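Side-chain contacts in Dot/Icm T4SS effector (Legionella pneumophila, PDB 6VVE), which is a kinase effector delivered through the Dot/Icm type IV secretion system and activated by host inositol hexakisphosphate: residues K24-Y29 / I108-I113; H122-H127 / L169-D174; Q192-I195 / M200-T203; K258-E261 / S267-D270. All coordinates share one frame; numbering follows the deposited sequence.

Interaction 1 of 4, residues K24-Y29 / I108-I113; sequences KEFKIY and INLHII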
loop_
_atom_site.group_PDB
_atom_site.type_symbol
_atom_site.label_atom_id
_atom_site.label_comp_id
_atom_site.label_asym_id
_atom_site.label_seq_id
_atom_site.Cartn_x
_atom_site.Cartn_y
_atom_site.Cartn_z
ATOM N N LYS A 24 -6.732 -24.999 1.820
ATOM C CA LYS A 24 -5.502 -25.641 2.254
ATOM C C LYS A 24 -4.412 -24.644 2.627
ATOM O O LYS A 24 -3.480 -25.011 3.351
ATOM C CB LYS A 24 -4.960 -26.563 1.156
ATOM C CG LYS A 24 -6.019 -27.311 0.371
ATOM C CD LYS A 24 -5.419 -28.523 -0.329
ATOM C CE LYS A 24 -5.295 -29.708 0.620
ATOM N NZ LYS A 24 -6.483 -30.604 0.529
ATOM N N GLU A 25 -4.510 -23.396 2.165
ATOM C CA GLU A 25 -3.411 -22.443 2.263
ATOM C C GLU A 25 -3.620 -21.372 3.316
ATOM O O GLU A 25 -2.659 -20.979 3.977
ATOM C CB GLU A 25 -3.180 -21.762 0.907
ATOM C CG GLU A 25 -3.068 -22.719 -0.272
ATOM C CD GLU A 25 -2.771 -22.005 -1.581
ATOM O OE1 GLU A 25 -2.474 -20.790 -1.546
ATOM O OE2 GLU A 25 -2.835 -22.660 -2.645
ATOM N N PHE A 26 -4.841 -20.880 3.496
ATOM C CA PHE A 26 -5.088 -19.752 4.379
ATOM C C PHE A 26 -6.361 -19.966 5.185
ATOM O O PHE A 26 -7.340 -20.532 4.685
ATOM C CB PHE A 26 -5.210 -18.436 3.589
ATOM C CG PHE A 26 -3.986 -18.082 2.798
ATOM C CD1 PHE A 26 -2.922 -17.429 3.401
ATOM C CD2 PHE A 26 -3.898 -18.390 1.452
ATOM C CE1 PHE A 26 -1.796 -17.094 2.682
ATOM C CE2 PHE A 26 -2.768 -18.058 0.722
ATOM C CZ PHE A 26 -1.718 -17.406 1.337
ATOM N N LYS A 27 -6.337 -19.493 6.435
ATOM C CA LYS A 27 -7.489 -19.537 7.325
ATOM C C LYS A 27 -7.579 -18.210 8.063
ATOM O O LYS A 27 -6.559 -17.556 8.309
ATOM C CB LYS A 27 -7.393 -20.683 8.337
ATOM C CG LYS A 27 -7.411 -22.076 7.726
ATOM C CD LYS A 27 -8.804 -22.460 7.238
ATOM C CE LYS A 27 -8.802 -23.862 6.634
ATOM N NZ LYS A 27 -10.138 -24.259 6.109
ATOM N N ILE A 28 -8.800 -17.836 8.442
ATOM C CA ILE A 28 -9.060 -16.620 9.203
ATOM C C ILE A 28 -9.567 -17.022 10.581
ATOM O O ILE A 28 -10.526 -17.803 10.693
ATOM C CB ILE A 28 -10.081 -15.711 8.499
ATOM C CG1 ILE A 28 -9.637 -15.401 7.070
ATOM C CG2 ILE A 28 -10.278 -14.430 9.297
ATOM C CD1 ILE A 28 -8.328 -14.656 6.973
ATOM N N TYR A 29 -8.928 -16.490 11.628
ATOM C CA TYR A 29 -9.280 -16.815 13.000
ATOM C C TYR A 29 -9.442 -15.540 13.814
ATOM O O TYR A 29 -8.667 -14.589 13.657
ATOM C CB TYR A 29 -8.213 -17.693 13.675
ATOM C CG TYR A 29 -7.976 -19.026 13.013
ATOM C CD1 TYR A 29 -8.851 -20.086 13.217
ATOM C CD2 TYR A 29 -6.870 -19.235 12.199
ATOM C CE1 TYR A 29 -8.632 -21.320 12.624
ATOM C CE2 TYR A 29 -6.642 -20.460 11.604
ATOM C CZ TYR A 29 -7.527 -21.498 11.819
ATOM O OH TYR A 29 -7.303 -22.713 11.216
ATOM N N ILE A 108 -9.504 -11.439 -4.471
ATOM C CA ILE A 108 -8.862 -10.249 -3.926
ATOM C C ILE A 108 -8.373 -10.515 -2.510
ATOM O O ILE A 108 -7.248 -10.152 -2.153
ATOM C CB ILE A 108 -9.829 -9.047 -3.975
ATOM C CG1 ILE A 108 -10.030 -8.594 -5.421
ATOM C CG2 ILE A 108 -9.298 -7.905 -3.122
ATOM C CD1 ILE A 108 -11.170 -7.625 -5.602
ATOM N N ASN A 109 -9.215 -11.139 -1.681
ATOM C CA ASN A 109 -8.831 -11.423 -0.302
ATOM C C ASN A 109 -7.571 -12.272 -0.240
ATOM O O ASN A 109 -6.671 -12.002 0.564
ATOM C CB ASN A 109 -9.975 -12.126 0.435
ATOM C CG ASN A 109 -11.086 -11.165 0.854
ATOM O OD1 ASN A 109 -10.947 -9.947 0.765
ATOM N ND2 ASN A 109 -12.191 -11.721 1.317
ATOM N N LEU A 110 -7.487 -13.302 -1.080
ATOM C CA LEU A 110 -6.295 -14.141 -1.093
ATOM C C LEU A 110 -5.050 -13.324 -1.427
ATOM O O LEU A 110 -3.993 -13.501 -0.811
ATOM C CB LEU A 110 -6.475 -15.286 -2.093
ATOM C CG LEU A 110 -5.496 -16.454 -1.971
ATOM C CD1 LEU A 110 -6.148 -17.747 -2.465
ATOM C CD2 LEU A 110 -4.223 -16.186 -2.734
ATOM N N HIS A 111 -5.151 -12.425 -2.403
ATOM C CA HIS A 111 -3.997 -11.610 -2.766
ATOM C C HIS A 111 -3.668 -10.603 -1.676
ATOM O O HIS A 111 -2.488 -10.336 -1.413
ATOM C CB HIS A 111 -4.250 -10.906 -4.100
ATOM C CG HIS A 111 -4.065 -11.793 -5.290
ATOM N ND1 HIS A 111 -2.858 -11.923 -5.943
ATOM C CD2 HIS A 111 -4.930 -12.612 -5.931
ATOM C CE1 HIS A 111 -2.991 -12.778 -6.941
ATOM N NE2 HIS A 111 -4.239 -13.210 -6.955
ATOM N N ILE A 112 -4.696 -10.047 -1.019
ATOM C CA ILE A 112 -4.450 -9.111 0.073
ATOM C C ILE A 112 -3.725 -9.808 1.220
ATOM O O ILE A 112 -2.800 -9.248 1.821
ATOM C CB ILE A 112 -5.767 -8.471 0.547
ATOM C CG1 ILE A 112 -6.278 -7.491 -0.515
ATOM C CG2 ILE A 112 -5.563 -7.785 1.884
ATOM C CD1 ILE A 112 -7.576 -6.780 -0.135
ATOM N N ILE A 113 -4.135 -11.037 1.546
ATOM C CA ILE A 113 -3.473 -11.781 2.612
ATOM C C ILE A 113 -2.006 -11.997 2.263
ATOM O O ILE A 113 -1.110 -11.754 3.081
ATOM C CB ILE A 113 -4.198 -13.114 2.868
ATOM C CG1 ILE A 113 -5.588 -12.873 3.456
ATOM C CG2 ILE A 113 -3.364 -13.991 3.783
ATOM C CD1 ILE A 113 -6.523 -14.045 3.336
#
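F26 and I28 reach from one face of strand 26-30 to L110 and I113, joining a four-stranded antiparallel sheet to helix 102-121. This helix follows strand 91-96 of the nucleotide-binding sheet, a position consistent with that of helix C in the N-lobe of protein kinases. Strand and helix pass almost at right angles, 86° between short axes that approach to 10.5 Å.

F26 comes first along the strand and supplies most of the strand's share of the contact. With its CG anti to the carbonyl carbon (chi1 -60°), the ring leaves the strand toward the helix. I113 slides past it in the opposite direction, and its methyl CG2 lies 3.5 Å from F26 CD1. The far corner of the same ring, F26 CE2, is 4.2 Å from L110 CG, where the leucine crosses at about a right angle. Two successive helical turns thus touch one aromatic ring, while L19 and R39 touch the F26 side chain as well.

K27 turns away and forms a salt bridge with E21. I28 faces the helix again, packed also on V35, A37 and L132; its side chain is about 7 Å from bound inositol hexakisphosphate, so this apolar seam lies close to the activator. I113 serves both strand residues with different branches: CG2 meets the phenyl ring, whereas CD1 lies 4.1 Å from I28 CD1.

Interaction 2 of 4, residues H122-H127 / L169-D174; sequences HGIQEH and LKELND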
loop_
_atom_site.group_PDB
_atom_site.type_symbol
_atom_site.label_atom_id
_atom_site.label_comp_id
_atom_site.label_asym_id
_atom_site.label_seq_id
_atom_site.Cartn_x
_atom_site.Cartn_y
_atom_site.Cartn_z
ATOM N N HIS A 122 8.729 -7.439 5.385
ATOM C CA HIS A 122 9.567 -6.276 5.151
ATOM C C HIS A 122 9.418 -5.214 6.231
ATOM O O HIS A 122 10.023 -4.145 6.116
ATOM C CB HIS A 122 9.252 -5.673 3.781
ATOM C CG HIS A 122 9.651 -6.549 2.635
ATOM N ND1 HIS A 122 9.072 -7.777 2.400
ATOM C CD2 HIS A 122 10.582 -6.380 1.667
ATOM C CE1 HIS A 122 9.625 -8.325 1.332
ATOM N NE2 HIS A 122 10.546 -7.498 0.870
ATOM N N GLY A 123 8.641 -5.481 7.275
ATOM C CA GLY A 123 8.486 -4.533 8.367
ATOM C C GLY A 123 7.875 -3.209 7.968
ATOM O O GLY A 123 8.300 -2.163 8.467
ATOM N N ILE A 124 6.879 -3.229 7.079
ATOM C CA ILE A 124 6.246 -2.002 6.612
ATOM C C ILE A 124 4.726 -2.130 6.629
ATOM O O ILE A 124 4.017 -1.301 6.045
ATOM C CB ILE A 124 6.739 -1.634 5.200
ATOM C CG1 ILE A 124 6.597 -2.833 4.254
ATOM C CG2 ILE A 124 8.181 -1.165 5.240
ATOM C CD1 ILE A 124 6.850 -2.497 2.808
ATOM N N GLN A 125 4.212 -3.161 7.308
ATOM C CA GLN A 125 2.765 -3.350 7.355
ATOM C C GLN A 125 2.054 -2.135 7.942
ATOM O O GLN A 125 0.936 -1.806 7.528
ATOM C CB GLN A 125 2.424 -4.603 8.170
ATOM C CG GLN A 125 0.926 -4.889 8.254
ATOM C CD GLN A 125 0.612 -6.152 9.037
ATOM O OE1 GLN A 125 1.496 -6.966 9.331
ATOM N NE2 GLN A 125 -0.657 -6.317 9.388
ATOM N N GLU A 126 2.687 -1.455 8.897
ATOM C CA GLU A 126 2.033 -0.358 9.599
ATOM C C GLU A 126 1.688 0.813 8.682
ATOM O O GLU A 126 0.824 1.620 9.035
ATOM C CB GLU A 126 2.931 0.134 10.745
ATOM C CG GLU A 126 4.302 0.640 10.289
ATOM C CD GLU A 126 5.424 -0.349 10.561
ATOM O OE1 GLU A 126 5.209 -1.572 10.395
ATOM O OE2 GLU A 126 6.522 0.104 10.952
ATOM N N HIS A 127 2.340 0.930 7.531
ATOM C CA HIS A 127 2.154 2.066 6.633
ATOM C C HIS A 127 1.023 1.866 5.635
ATOM O O HIS A 127 0.714 2.788 4.873
ATOM C CB HIS A 127 3.449 2.349 5.868
ATOM C CG HIS A 127 4.560 2.880 6.729
ATOM N ND1 HIS A 127 4.603 4.188 7.168
ATOM C CD2 HIS A 127 5.673 2.283 7.219
ATOM C CE1 HIS A 127 5.688 4.371 7.897
ATOM N NE2 HIS A 127 6.353 3.230 7.948
ATOM N N LEU A 169 7.057 2.742 0.790
ATOM C CA LEU A 169 6.405 2.538 -0.501
ATOM C C LEU A 169 7.416 2.118 -1.563
ATOM O O LEU A 169 7.098 1.305 -2.447
ATOM C CB LEU A 169 5.681 3.805 -0.925
ATOM C CG LEU A 169 4.962 3.781 -2.273
ATOM C CD1 LEU A 169 3.937 2.661 -2.306
ATOM C CD2 LEU A 169 4.300 5.138 -2.545
ATOM N N LYS A 170 8.639 2.656 -1.491
ATOM C CA LYS A 170 9.677 2.254 -2.433
ATOM C C LYS A 170 10.010 0.776 -2.287
ATOM O O LYS A 170 10.194 0.069 -3.287
ATOM C CB LYS A 170 10.931 3.092 -2.223
ATOM C CG LYS A 170 12.060 2.772 -3.197
ATOM C CD LYS A 170 13.315 3.579 -2.869
ATOM C CE LYS A 170 14.440 3.273 -3.851
ATOM N NZ LYS A 170 14.767 1.827 -3.903
ATOM N N GLU A 171 10.100 0.291 -1.047
ATOM C CA GLU A 171 10.312 -1.138 -0.822
ATOM C C GLU A 171 9.206 -1.944 -1.486
ATOM O O GLU A 171 9.457 -2.997 -2.085
ATOM C CB GLU A 171 10.368 -1.420 0.682
ATOM C CG GLU A 171 11.203 -2.619 1.071
ATOM C CD GLU A 171 11.469 -2.681 2.567
ATOM O OE1 GLU A 171 11.127 -1.710 3.277
ATOM O OE2 GLU A 171 12.024 -3.701 3.033
ATOM N N LEU A 172 7.970 -1.447 -1.413
ATOM C CA LEU A 172 6.863 -2.089 -2.110
ATOM C C LEU A 172 7.063 -2.040 -3.623
ATOM O O LEU A 172 6.977 -3.069 -4.310
ATOM C CB LEU A 172 5.555 -1.403 -1.718
ATOM C CG LEU A 172 4.256 -2.067 -2.164
ATOM C CD1 LEU A 172 3.977 -3.303 -1.319
ATOM C CD2 LEU A 172 3.097 -1.076 -2.089
ATOM N N ASN A 173 7.361 -0.850 -4.155
ATOM C CA ASN A 173 7.536 -0.704 -5.594
ATOM C C ASN A 173 8.706 -1.548 -6.093
ATOM O O ASN A 173 8.625 -2.156 -7.168
ATOM C CB ASN A 173 7.754 0.767 -5.963
ATOM C CG ASN A 173 6.589 1.666 -5.552
ATOM O OD1 ASN A 173 6.760 2.870 -5.364
ATOM N ND2 ASN A 173 5.396 1.082 -5.422
ATOM N N ASP A 174 9.810 -1.589 -5.332
ATOM C CA ASP A 174 10.967 -2.366 -5.763
ATOM C C ASP A 174 10.617 -3.829 -5.990
ATOM O O ASP A 174 11.277 -4.505 -6.793
ATOM C CB ASP A 174 12.098 -2.258 -4.735
ATOM C CG ASP A 174 12.757 -0.890 -4.739
ATOM O OD1 ASP A 174 12.480 -0.097 -5.659
ATOM O OD2 ASP A 174 13.556 -0.614 -3.819
#
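The carboxylate of E171 lies at the edge of the H122 imidazole, with the two planes turned 70° against each other. E171 holds its chain extended beyond CG, which carries the acid away from helix 159-174 to the turn that follows helix 102-121. There OE2 approaches within 3.3 Å of H122 CD2, near the ring plane, and lies 3.5 Å from H122 CB. The imidazole therefore offers carbon, not nitrogen, to the acid. Its ND1 is hydrogen-bonded to F118 O, one turn back in helix 102-121, and its ring stacks on that of F118, so the imidazole is held in place by its own helix.

I124 crosses the glutamate at a slant, its CG2 3.6 Å from E171 OE1. Its CG1 sits between the backbone N and the carbonyl carbon (chi1 52°), and this branch carries CD1 to the helix backbone, 4.5 Å from L172 N. The chain reaches I124 through G123, whose positive phi closes helix 102-121 in a Schellman motif. A168 and L119 also touch I124.

No hydrogen bond joins the two segments. H122 NE2 and E171 OE2 stay 4.6 Å apart, so any attraction is probably that of a carboxylate for the polarised C-H edge of an imidazole, and it would presumably strengthen if the ring were protonated.

Interaction 3 of 4, residues Q192-I195 / M200-T203; sequences QNLI and MVKT. With ADP (adenosine-5'-diphosphate), chain C.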
loop_
_atom_site.group_PDB
_atom_site.type_symbol
_atom_site.label_atom_id
_atom_site.label_comp_id
_atom_site.label_asym_id
_atom_site.label_seq_id
_atom_site.Cartn_x
_atom_site.Cartn_y
_atom_site.Cartn_z
ATOM N N GLN A 192 -5.437 12.581 -0.875
ATOM C CA GLN A 192 -6.451 12.168 0.085
ATOM C C GLN A 192 -6.235 10.740 0.571
ATOM O O GLN A 192 -6.799 10.352 1.597
ATOM C CB GLN A 192 -7.853 12.306 -0.531
ATOM C CG GLN A 192 -8.159 11.343 -1.671
ATOM C CD GLN A 192 -7.724 11.866 -3.029
ATOM O OE1 GLN A 192 -6.835 12.711 -3.131
ATOM N NE2 GLN A 192 -8.355 11.363 -4.083
ATOM N N ASN A 193 -5.450 9.943 -0.150
ATOM C CA ASN A 193 -5.168 8.574 0.250
ATOM C C ASN A 193 -3.917 8.461 1.119
ATOM O O ASN A 193 -3.468 7.344 1.391
ATOM C CB ASN A 193 -5.038 7.683 -0.989
ATOM C CG ASN A 193 -6.371 7.486 -1.699
ATOM O OD1 ASN A 193 -7.439 7.616 -1.090
ATOM N ND2 ASN A 193 -6.316 7.187 -2.982
ATOM N N LEU A 194 -3.347 9.582 1.539
ATOM C CA LEU A 194 -2.310 9.620 2.556
ATOM C C LEU A 194 -2.919 10.174 3.840
ATOM O O LEU A 194 -3.517 11.258 3.830
ATOM C CB LEU A 194 -1.135 10.492 2.124
ATOM C CG LEU A 194 -0.319 10.036 0.923
ATOM C CD1 LEU A 194 0.756 11.072 0.600
ATOM C CD2 LEU A 194 0.305 8.676 1.172
ATOM N N ILE A 195 -2.776 9.432 4.935
ATOM C CA ILE A 195 -3.315 9.823 6.232
ATOM C C ILE A 195 -2.166 9.862 7.233
ATOM O O ILE A 195 -1.407 8.891 7.355
ATOM C CB ILE A 195 -4.413 8.858 6.710
ATOM C CG1 ILE A 195 -5.434 8.598 5.605
ATOM C CG2 ILE A 195 -5.102 9.423 7.948
ATOM C CD1 ILE A 195 -6.189 9.828 5.152
HETATM N N MSE A 200 3.155 8.171 12.358
HETATM C CA MSE A 200 3.536 7.946 10.982
HETATM C C MSE A 200 2.506 8.431 9.975
HETATM O O MSE A 200 1.481 9.010 10.338
HETATM C CB MSE A 200 3.768 6.445 10.771
HETATM C CG MSE A 200 2.488 5.622 10.919
HETATM SE SE MSE A 200 2.791 3.688 10.914
HETATM C CE MSE A 200 3.727 3.522 12.606
ATOM N N VAL A 201 2.790 8.186 8.699
ATOM C CA VAL A 201 1.839 8.384 7.614
ATOM C C VAL A 201 1.468 7.013 7.065
ATOM O O VAL A 201 2.353 6.187 6.807
ATOM C CB VAL A 201 2.425 9.289 6.517
ATOM C CG1 VAL A 201 1.634 9.135 5.226
ATOM C CG2 VAL A 201 2.428 10.726 6.974
ATOM N N LYS A 202 0.169 6.771 6.904
ATOM C CA LYS A 202 -0.358 5.556 6.315
ATOM C C LYS A 202 -1.087 5.898 5.018
ATOM O O LYS A 202 -1.387 7.063 4.726
ATOM C CB LYS A 202 -1.311 4.846 7.282
ATOM C CG LYS A 202 -0.739 4.596 8.672
ATOM C CD LYS A 202 -1.814 4.041 9.605
ATOM C CE LYS A 202 -1.273 3.797 11.006
ATOM N NZ LYS A 202 -0.352 2.633 11.057
ATOM N N THR A 203 -1.377 4.870 4.233
ATOM C CA THR A 203 -2.117 5.038 2.992
ATOM C C THR A 203 -3.318 4.097 2.987
ATOM O O THR A 203 -3.223 2.942 3.423
ATOM C CB THR A 203 -1.244 4.776 1.760
ATOM O OG1 THR A 203 -1.991 5.113 0.573
ATOM C CG2 THR A 203 -0.809 3.317 1.678
HETATM P PB ADP C . -11.286 7.254 -2.116
HETATM O O1B ADP C . -9.952 7.850 -2.519
HETATM O O2B ADP C . -12.263 8.269 -1.583
HETATM O O3B ADP C . -11.876 6.285 -3.127
HETATM P PA ADP C . -12.021 5.662 0.121
HETATM O O1A ADP C . -11.428 4.360 0.590
HETATM O O2A ADP C . -13.353 5.664 -0.581
HETATM O O3A ADP C . -10.916 6.326 -0.845
HETATM O "O5'" ADP C . -12.116 6.614 1.405
HETATM C "C5'" ADP C . -12.938 7.769 1.425
HETATM C "C4'" ADP C . -12.791 8.465 2.753
HETATM O "O4'" ADP C . -13.196 7.618 3.847
HETATM C "C3'" ADP C . -11.339 8.908 3.055
HETATM O "O3'" ADP C . -11.030 10.185 2.568
HETATM C "C2'" ADP C . -11.284 8.842 4.597
HETATM O "O2'" ADP C . -11.611 10.102 5.152
HETATM C "C1'" ADP C . -12.339 7.790 4.983
HETATM N N9 ADP C . -11.625 6.538 5.308
HETATM C C8 ADP C . -11.323 5.564 4.423
HETATM N N7 ADP C . -10.653 4.552 5.033
HETATM C C5 ADP C . -10.526 4.886 6.329
HETATM C C6 ADP C . -9.926 4.265 7.525
HETATM N N6 ADP C . -9.331 3.061 7.433
HETATM N N1 ADP C . -10.001 4.936 8.702
HETATM C C2 ADP C . -10.602 6.145 8.797
HETATM N N3 ADP C . -11.167 6.759 7.741
HETATM C C4 ADP C . -11.166 6.193 6.508
#
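I195 and K202 exchange a pair of backbone hydrogen bonds, the core of an antiparallel hairpin. I195 N to K202 O spans 2.8 Å and is practically straight at hydrogen (179°); the return bond from K202 N to I195 O measures 2.7 Å. A third bond comes from a side chain: T203 OG1 donates to N193 O over 2.8 Å, from a position tilted 31° out of the carbonyl plane. The hydroxyl is anti to the backbone N of T203 (chi1 -173°), an orientation that aims it at the carbonyl just before strand 194-196.

L194 and T203 form the adjoining non-hydrogen-bonded pair, with L194 CD2 4.2 Å from T203 CB. The same methyl lies 4.3 Å from V201 CG1, and F165 of helix 159-174 touches all three side chains. On the face of I195 and K202, the lysine NZ is hydrogen-bonded to E126 O.

N193 belongs to the ADP pocket; its OD1 lies 2.9 Å from ADP O1B, and its ND2 is hydrogen-bonded to D181 O. A short hairpin between this asparagine and D205, another pocket residue, is consistent with the strands that link the catalytic loop to the metal-binding motif in protein kinases.

Interaction 4 of 4, residues K258-E261 / S267-D270; sequences KWYE and SLSD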
loop_
_atom_site.group_PDB
_atom_site.type_symbol
_atom_site.label_atom_id
_atom_site.label_comp_id
_atom_site.label_asym_id
_atom_site.label_seq_id
_atom_site.Cartn_x
_atom_site.Cartn_y
_atom_site.Cartn_z
ATOM N N LYS A 258 11.167 12.845 -20.136
ATOM C CA LYS A 258 12.090 12.689 -21.252
ATOM C C LYS A 258 12.879 11.396 -21.123
ATOM O O LYS A 258 13.236 10.787 -22.134
ATOM C CB LYS A 258 13.039 13.881 -21.324
ATOM C CG LYS A 258 13.746 14.023 -22.667
ATOM C CD LYS A 258 14.796 15.122 -22.632
ATOM C CE LYS A 258 15.255 15.504 -24.039
ATOM N NZ LYS A 258 15.561 14.315 -24.882
ATOM N N TRP A 259 13.169 10.971 -19.892
ATOM C CA TRP A 259 13.898 9.726 -19.687
ATOM C C TRP A 259 13.050 8.531 -20.108
ATOM O O TRP A 259 13.526 7.647 -20.830
ATOM C CB TRP A 259 14.322 9.606 -18.219
ATOM C CG TRP A 259 15.346 8.540 -17.972
ATOM C CD1 TRP A 259 16.695 8.673 -18.062
ATOM C CD2 TRP A 259 15.098 7.184 -17.581
ATOM N NE1 TRP A 259 17.309 7.482 -17.762
ATOM C CE2 TRP A 259 16.351 6.552 -17.458
ATOM C CE3 TRP A 259 13.943 6.446 -17.316
ATOM C CZ2 TRP A 259 16.484 5.207 -17.095
ATOM C CZ3 TRP A 259 14.074 5.111 -16.956
ATOM C CH2 TRP A 259 15.337 4.509 -16.845
ATOM N N TYR A 260 11.791 8.488 -19.657
ATOM C CA TYR A 260 10.904 7.390 -20.034
ATOM C C TYR A 260 10.785 7.295 -21.553
ATOM O O TYR A 260 10.869 6.206 -22.134
ATOM C CB TYR A 260 9.516 7.587 -19.413
ATOM C CG TYR A 260 9.459 7.486 -17.902
ATOM C CD1 TYR A 260 10.291 6.615 -17.209
ATOM C CD2 TYR A 260 8.571 8.249 -17.178
ATOM C CE1 TYR A 260 10.237 6.523 -15.830
ATOM C CE2 TYR A 260 8.501 8.162 -15.789
ATOM C CZ TYR A 260 9.340 7.294 -15.126
ATOM O OH TYR A 260 9.278 7.213 -13.755
ATOM N N GLU A 261 10.590 8.439 -22.216
ATOM C CA GLU A 261 10.402 8.429 -23.662
ATOM C C GLU A 261 11.612 7.857 -24.375
ATOM O O GLU A 261 11.473 7.266 -25.455
ATOM C CB GLU A 261 10.115 9.844 -24.163
ATOM C CG GLU A 261 8.819 10.440 -23.623
ATOM C CD GLU A 261 8.656 11.908 -23.973
ATOM O OE1 GLU A 261 9.436 12.411 -24.814
ATOM O OE2 GLU A 261 7.752 12.561 -23.404
ATOM N N SER A 267 12.389 1.718 -15.608
ATOM C CA SER A 267 12.051 2.606 -14.509
ATOM C C SER A 267 13.324 3.203 -13.923
ATOM O O SER A 267 14.406 2.615 -14.015
ATOM C CB SER A 267 11.279 1.862 -13.418
ATOM O OG SER A 267 12.056 0.803 -12.862
ATOM N N LEU A 268 13.185 4.388 -13.328
ATOM C CA LEU A 268 14.326 5.032 -12.699
ATOM C C LEU A 268 14.852 4.208 -11.535
ATOM O O LEU A 268 16.065 4.189 -11.286
ATOM C CB LEU A 268 13.945 6.432 -12.225
ATOM C CG LEU A 268 13.486 7.398 -13.313
ATOM C CD1 LEU A 268 12.892 8.655 -12.700
ATOM C CD2 LEU A 268 14.643 7.756 -14.230
ATOM N N SER A 269 13.962 3.511 -10.822
ATOM C CA SER A 269 14.384 2.748 -9.649
ATOM C C SER A 269 15.297 1.589 -10.022
ATOM O O SER A 269 16.169 1.211 -9.229
ATOM C CB SER A 269 13.157 2.238 -8.889
ATOM O OG SER A 269 12.352 3.328 -8.452
ATOM N N ASP A 270 15.125 1.021 -11.215
ATOM C CA ASP A 270 16.009 -0.032 -11.696
ATOM C C ASP A 270 17.367 0.497 -12.143
ATOM O O ASP A 270 18.212 -0.297 -12.577
ATOM C CB ASP A 270 15.356 -0.786 -12.856
ATOM C CG ASP A 270 14.155 -1.609 -12.421
ATOM O OD1 ASP A 270 14.187 -2.172 -11.306
ATOM O OD2 ASP A 270 13.178 -1.690 -13.200
#
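The hydroxyl of Y260, which passes 4.0 Å from L268 CD1, is gripped by two polar partners outside the contact, D230 OD2 and Y234 OH. D230 OD2 also accepts L268 N, so a single carboxylate oxygen ties the tyrosine and the leucine backbone together. The setting is a helix-loop-helix unit in the helical C-terminal part of the kinase: Y260 stands on helix 253-262, and L268 lies in the connection to helix 272-280.

Within that connection S267 and D270 steady each other. S267 OG donates to D270 OD2 over 2.8 Å, meeting the carboxylate from above its plane, 72° out of it. S269, between them, turns away, and its OG is hydrogen-bonded to D230 OD1, K229 O and W232 NE1, the last an indole N-H donor. The loop is thereby tied to the region between helices 219-229 and 231-239, and the end of L268 reaches helix 253-262.

Here the contact is apolar. The phenol ring crosses L268 at about a right angle, Y260 CE1 being 4.2 Å from L268 CG, whereas W259 lies alongside the leucine and runs the opposite way. The indole leaves the helix with CG anti to the backbone N (chi1 -166°), and its outer rim reaches the loop backbone, where W259 CH2 comes within 3.5 Å of S267 O. T274 of the next helix touches both W259 and L268. Over the benzo ring sits a CH-pi contact: L268 CD2 is 3.6 Å from the centroid of the W259 six-membered ring, 21° off the normal.

Along the chain the four interactions follow one another in series, each closing before the next opens. Helix 102-121 carries half of interaction 1 and runs into the loop of interaction 2, their centres 20 Å apart; the two do not touch and are joined through this helix. Helix 159-174 supplies the other half of interaction 2 and backs the hairpin of interaction 3. Interactions 2 and 3, 13 Å apart, touch where H127 O meets T203 N. Interaction 4 lies 21 Å from interaction 2, which it barely grazes, and 35 Å from interaction 1, across the chain's centre. The contacts thus spread from near the activator, past the ADP site, to the C-terminal helices.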